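Local structure of acyl-CoA dehydrogenase (Mycobacterium thermoresistibile, 3NF4) at residues Leu261-Ala273 against Ala335-Val349. The protein probably catalyses the FAD-dependent alpha,beta-dehydrogenation of acyl-CoA thioesters, as acyl-CoA dehydrogenases do. Residues are numbered along the deposited sequence; the frame is centred on the assembly and turned at random.
Sequences LAQAALDEAVAYA and AMKVTTDAVQVFGGV
Tyr272 and Phe346 lay their rings against each other in an offset stack, centroids 4.3 Å apart and planes 19° from parallel. The overlap is partial: Phe346 CD2 lies over one face of the tyrosine ring, toward its rim, while Tyr272 CB sits over a face of the phenylalanine as a CH-pi contact, 3.8 Å from the ring centroid. With CG of Phe346 anti to its own carbonyl carbon, the ring reaches back to the other helix, where CZ comes 3.4 Å from Glu268 O and CE1 touches Ala269 CA. Tyr272 instead has CG anti to the backbone N (chi1 -166°), which carries its ring along Phe346 toward the 3-10 turn; there the OH meets Val349 CG2 at 3.6 Å.

Behind the aromatics, small side chains let the two backbones run close, the axes 8.8 Å apart and nearly parallel at 20°. Ala342 CB packs between the methyls of Ala265 and Ala269, and Val345 CG1 lies 3.9 Å from Ala269 CB. Two turns earlier on both helices the arrangement recurs, Val338 CG1 lying 3.6 Å from Ala262 O, and Ala262 CB rests on Ala335. Thr339 turns its hydroxyl back to Ala335 O (2.7 Å), an acceptor that Thr339 N approaches from the opposite face of the carbonyl plane; this fixes the rotation that presents CG2 to Ala265 CB.

The pair belongs to the C-terminal helical domain. Helix 357-367 packs on Leu261 and Thr339, helix 289-315 on Leu266 and Ala273, and Tyr355 meets the Phe346 ring. Gln344 of helix 321-346 bonds Lys365 and Gln375 of a second subunit, placing this layer of helices beside a subunit interface.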
loop_
_atom_site.group_PDB
_atom_site.type_symbol
_atom_site.label_atom_id
_atom_site.label_comp_id
_atom_site.label_asym_id
_atom_site.label_seq_id
_atom_site.Cartn_x
_atom_site.Cartn_y
_atom_site.Cartn_z
ATOM N N LEU A 261 -11.347 17.674 -6.057
ATOM C CA LEU A 261 -9.915 17.955 -6.250
ATOM C C LEU A 261 -9.204 16.783 -6.956
ATOM O O LEU A 261 -8.403 17.003 -7.893
ATOM C CB LEU A 261 -9.215 18.232 -4.897
ATOM C CG LEU A 261 -7.714 18.536 -4.964
ATOM C CD1 LEU A 261 -7.356 19.781 -5.867
ATOM C CD2 LEU A 261 -7.103 18.667 -3.559
ATOM N N ALA A 262 -9.477 15.548 -6.509
ATOM C CA ALA A 262 -8.965 14.379 -7.243
ATOM C C ALA A 262 -9.480 14.312 -8.697
ATOM O O ALA A 262 -8.712 14.015 -9.596
ATOM C CB ALA A 262 -9.293 13.065 -6.517
ATOM N N GLN A 263 -10.769 14.573 -8.923
ATOM C CA GLN A 263 -11.319 14.558 -10.292
ATOM C C GLN A 263 -10.639 15.613 -11.184
ATOM O O GLN A 263 -10.332 15.336 -12.351
ATOM C CB GLN A 263 -12.842 14.746 -10.285
ATOM C CG GLN A 263 -13.523 14.828 -11.669
ATOM C CD GLN A 263 -13.466 13.491 -12.454
ATOM O OE1 GLN A 263 -13.811 12.409 -11.946
ATOM N NE2 GLN A 263 -13.035 13.581 -13.695
ATOM N N ALA A 264 -10.423 16.814 -10.657
ATOM C CA ALA A 264 -9.689 17.858 -11.403
ATOM C C ALA A 264 -8.267 17.416 -11.832
ATOM O O ALA A 264 -7.835 17.676 -12.936
ATOM C CB ALA A 264 -9.602 19.130 -10.568
ATOM N N ALA A 265 -7.547 16.752 -10.941
ATOM C CA ALA A 265 -6.185 16.275 -11.214
ATOM C C ALA A 265 -6.227 15.094 -12.192
ATOM O O ALA A 265 -5.364 14.976 -13.055
ATOM C CB ALA A 265 -5.480 15.893 -9.922
ATOM N N LEU A 266 -7.240 14.244 -12.092
ATOM C CA LEU A 266 -7.416 13.190 -13.073
ATOM C C LEU A 266 -7.662 13.733 -14.516
ATOM O O LEU A 266 -7.069 13.200 -15.469
ATOM C CB LEU A 266 -8.523 12.207 -12.655
ATOM C CG LEU A 266 -8.816 11.054 -13.645
ATOM C CD1 LEU A 266 -7.690 10.059 -13.618
ATOM C CD2 LEU A 266 -10.163 10.306 -13.408
ATOM N N ASP A 267 -8.525 14.750 -14.672
ATOM C CA ASP A 267 -8.791 15.356 -15.996
ATOM C C ASP A 267 -7.517 15.990 -16.642
ATOM O O ASP A 267 -7.257 15.778 -17.833
ATOM C CB ASP A 267 -9.945 16.386 -15.944
ATOM C CG ASP A 267 -11.327 15.740 -15.669
ATOM O OD1 ASP A 267 -11.541 14.538 -16.007
ATOM O OD2 ASP A 267 -12.228 16.447 -15.140
ATOM N N GLU A 268 -6.732 16.743 -15.864
ATOM C CA GLU A 268 -5.429 17.215 -16.334
ATOM C C GLU A 268 -4.539 16.093 -16.905
ATOM O O GLU A 268 -3.981 16.240 -17.999
ATOM C CB GLU A 268 -4.658 17.915 -15.213
ATOM C CG GLU A 268 -5.264 19.222 -14.720
ATOM C CD GLU A 268 -5.180 20.350 -15.751
ATOM O OE1 GLU A 268 -4.293 20.290 -16.650
ATOM O OE2 GLU A 268 -5.991 21.314 -15.649
ATOM N N ALA A 269 -4.414 14.987 -16.165
ATOM C CA ALA A 269 -3.493 13.908 -16.528
ATOM C C ALA A 269 -3.969 13.094 -17.747
ATOM O O ALA A 269 -3.158 12.718 -18.600
ATOM C CB ALA A 269 -3.217 12.988 -15.321
ATOM N N VAL A 270 -5.271 12.814 -17.816
ATOM C CA VAL A 270 -5.877 12.201 -19.007
ATOM C C VAL A 270 -5.647 13.055 -20.263
ATOM O O VAL A 270 -5.157 12.546 -21.256
ATOM C CB VAL A 270 -7.386 11.897 -18.810
ATOM C CG1 VAL A 270 -8.040 11.465 -20.121
ATOM C CG2 VAL A 270 -7.572 10.818 -17.714
ATOM N N ALA A 271 -5.972 14.345 -20.213
ATOM C CA ALA A 271 -5.671 15.242 -21.343
ATOM C C ALA A 271 -4.184 15.202 -21.759
ATOM O O ALA A 271 -3.889 14.939 -22.940
ATOM C CB ALA A 271 -6.137 16.700 -21.069
ATOM N N TYR A 272 -3.264 15.435 -20.810
ATOM C CA TYR A 272 -1.818 15.357 -21.095
ATOM C C TYR A 272 -1.339 14.034 -21.706
ATOM O O TYR A 272 -0.585 14.040 -22.673
ATOM C CB TYR A 272 -0.973 15.641 -19.847
ATOM C CG TYR A 272 0.503 15.893 -20.174
ATOM C CD1 TYR A 272 0.916 17.121 -20.706
ATOM C CD2 TYR A 272 1.475 14.905 -19.980
ATOM C CE1 TYR A 272 2.273 17.370 -21.009
ATOM C CE2 TYR A 272 2.821 15.141 -20.285
ATOM C CZ TYR A 272 3.207 16.373 -20.800
ATOM O OH TYR A 272 4.526 16.625 -21.111
ATOM N N ALA A 273 -1.743 12.906 -21.111
ATOM C CA ALA A 273 -1.349 11.575 -21.615
ATOM C C ALA A 273 -1.856 11.333 -23.047
ATOM O O ALA A 273 -1.271 10.541 -23.790
ATOM C CB ALA A 273 -1.807 10.445 -20.668
ATOM N N ALA A 335 -7.416 11.518 -2.741
ATOM C CA ALA A 335 -6.899 12.782 -3.283
ATOM C C ALA A 335 -5.364 12.861 -3.173
ATOM O O ALA A 335 -4.687 13.268 -4.122
ATOM C CB ALA A 335 -7.585 14.035 -2.651
ATOM N N MET A 336 -4.810 12.443 -2.037
ATOM C CA MET A 336 -3.361 12.477 -1.886
ATOM C C MET A 336 -2.683 11.547 -2.892
ATOM O O MET A 336 -1.685 11.923 -3.515
ATOM C CB MET A 336 -2.920 12.140 -0.457
ATOM C CG MET A 336 -1.424 12.446 -0.172
ATOM S SD MET A 336 -1.177 14.247 -0.105
ATOM C CE MET A 336 -0.248 14.484 -1.620
ATOM N N LYS A 337 -3.232 10.353 -3.087
ATOM C CA LYS A 337 -2.652 9.411 -4.073
ATOM C C LYS A 337 -2.819 9.839 -5.546
ATOM O O LYS A 337 -1.883 9.694 -6.334
ATOM C CB LYS A 337 -3.235 8.003 -3.864
ATOM C CG LYS A 337 -2.639 6.915 -4.735
ATOM C CD LYS A 337 -3.663 5.781 -4.981
ATOM C CE LYS A 337 -3.140 4.727 -6.007
ATOM N NZ LYS A 337 -3.838 3.391 -5.876
ATOM N N VAL A 338 -4.006 10.331 -5.923
ATOM C CA VAL A 338 -4.279 10.764 -7.313
ATOM C C VAL A 338 -3.497 12.038 -7.696
ATOM O O VAL A 338 -2.986 12.136 -8.806
ATOM C CB VAL A 338 -5.808 10.957 -7.550
ATOM C CG1 VAL A 338 -6.106 11.634 -8.849
ATOM C CG2 VAL A 338 -6.583 9.580 -7.428
ATOM N N THR A 339 -3.380 13.005 -6.782
ATOM C CA THR A 339 -2.674 14.253 -7.121
ATOM C C THR A 339 -1.167 14.003 -7.278
ATOM O O THR A 339 -0.529 14.614 -8.163
ATOM C CB THR A 339 -2.907 15.366 -6.083
ATOM O OG1 THR A 339 -2.659 14.856 -4.764
ATOM C CG2 THR A 339 -4.334 15.929 -6.146
ATOM N N THR A 340 -0.614 13.120 -6.420
ATOM C CA THR A 340 0.786 12.686 -6.459
ATOM C C THR A 340 1.174 11.918 -7.750
ATOM O O THR A 340 2.259 12.129 -8.309
ATOM C CB THR A 340 1.150 11.787 -5.222
ATOM O OG1 THR A 340 1.059 12.579 -4.023
ATOM C CG2 THR A 340 2.584 11.209 -5.349
ATOM N N ASP A 341 0.299 11.013 -8.180
ATOM C CA ASP A 341 0.431 10.323 -9.471
ATOM C C ASP A 341 0.131 11.228 -10.704
ATOM O O ASP A 341 0.635 10.966 -11.793
ATOM C CB ASP A 341 -0.493 9.086 -9.496
ATOM C CG ASP A 341 -0.014 7.952 -8.563
ATOM O OD1 ASP A 341 1.177 7.896 -8.181
ATOM O OD2 ASP A 341 -0.843 7.107 -8.191
ATOM N N ALA A 342 -0.668 12.281 -10.545
ATOM C CA ALA A 342 -0.894 13.181 -11.661
ATOM C C ALA A 342 0.373 14.005 -12.046
ATOM O O ALA A 342 0.568 14.292 -13.236
ATOM C CB ALA A 342 -2.152 14.078 -11.465
ATOM N N VAL A 343 1.197 14.392 -11.064
ATOM C CA VAL A 343 2.477 15.065 -11.318
ATOM C C VAL A 343 3.375 14.057 -12.041
ATOM O O VAL A 343 4.079 14.404 -12.983
ATOM C CB VAL A 343 3.169 15.509 -9.983
ATOM C CG1 VAL A 343 4.585 16.127 -10.236
ATOM C CG2 VAL A 343 2.319 16.517 -9.302
ATOM N N GLN A 344 3.342 12.810 -11.574
ATOM C CA GLN A 344 4.083 11.710 -12.178
ATOM C C GLN A 344 3.794 11.537 -13.702
ATOM O O GLN A 344 4.728 11.432 -14.504
ATOM C CB GLN A 344 3.822 10.408 -11.377
ATOM C CG GLN A 344 4.839 9.244 -11.623
ATOM C CD GLN A 344 6.246 9.596 -11.180
ATOM O OE1 GLN A 344 6.434 10.479 -10.333
ATOM N NE2 GLN A 344 7.254 8.918 -11.770
ATOM N N VAL A 345 2.510 11.532 -14.083
ATOM C CA VAL A 345 2.075 11.477 -15.500
ATOM C C VAL A 345 2.673 12.618 -16.393
ATOM O O VAL A 345 3.111 12.366 -17.518
ATOM C CB VAL A 345 0.521 11.394 -15.600
ATOM C CG1 VAL A 345 0.042 11.562 -17.021
ATOM C CG2 VAL A 345 0.002 10.055 -14.993
ATOM N N PHE A 346 2.741 13.847 -15.872
ATOM C CA PHE A 346 3.342 14.960 -16.631
ATOM C C PHE A 346 4.889 14.896 -16.826
ATOM O O PHE A 346 5.428 15.529 -17.743
ATOM C CB PHE A 346 2.948 16.305 -16.014
ATOM C CG PHE A 346 1.546 16.778 -16.372
ATOM C CD1 PHE A 346 0.414 16.149 -15.829
ATOM C CD2 PHE A 346 1.362 17.882 -17.206
ATOM C CE1 PHE A 346 -0.871 16.597 -16.111
ATOM C CE2 PHE A 346 0.054 18.350 -17.539
ATOM C CZ PHE A 346 -1.065 17.705 -16.976
ATOM N N GLY A 347 5.603 14.148 -15.975
ATOM C CA GLY A 347 7.064 14.168 -15.994
ATOM C C GLY A 347 7.593 15.498 -15.468
ATOM O O GLY A 347 6.940 16.156 -14.649
ATOM N N GLY A 348 8.777 15.908 -15.949
ATOM C CA GLY A 348 9.453 17.114 -15.462
ATOM C C GLY A 348 8.621 18.387 -15.519
ATOM O O GLY A 348 8.690 19.208 -14.583
ATOM N N VAL A 349 7.835 18.583 -16.585
ATOM C CA VAL A 349 7.027 19.814 -16.637
ATOM C C VAL A 349 5.908 19.817 -15.590
ATOM O O VAL A 349 5.448 20.882 -15.197
ATOM C CB VAL A 349 6.495 20.239 -18.067
ATOM C CG1 VAL A 349 7.630 20.739 -18.930
ATOM C CG2 VAL A 349 5.721 19.130 -18.760
#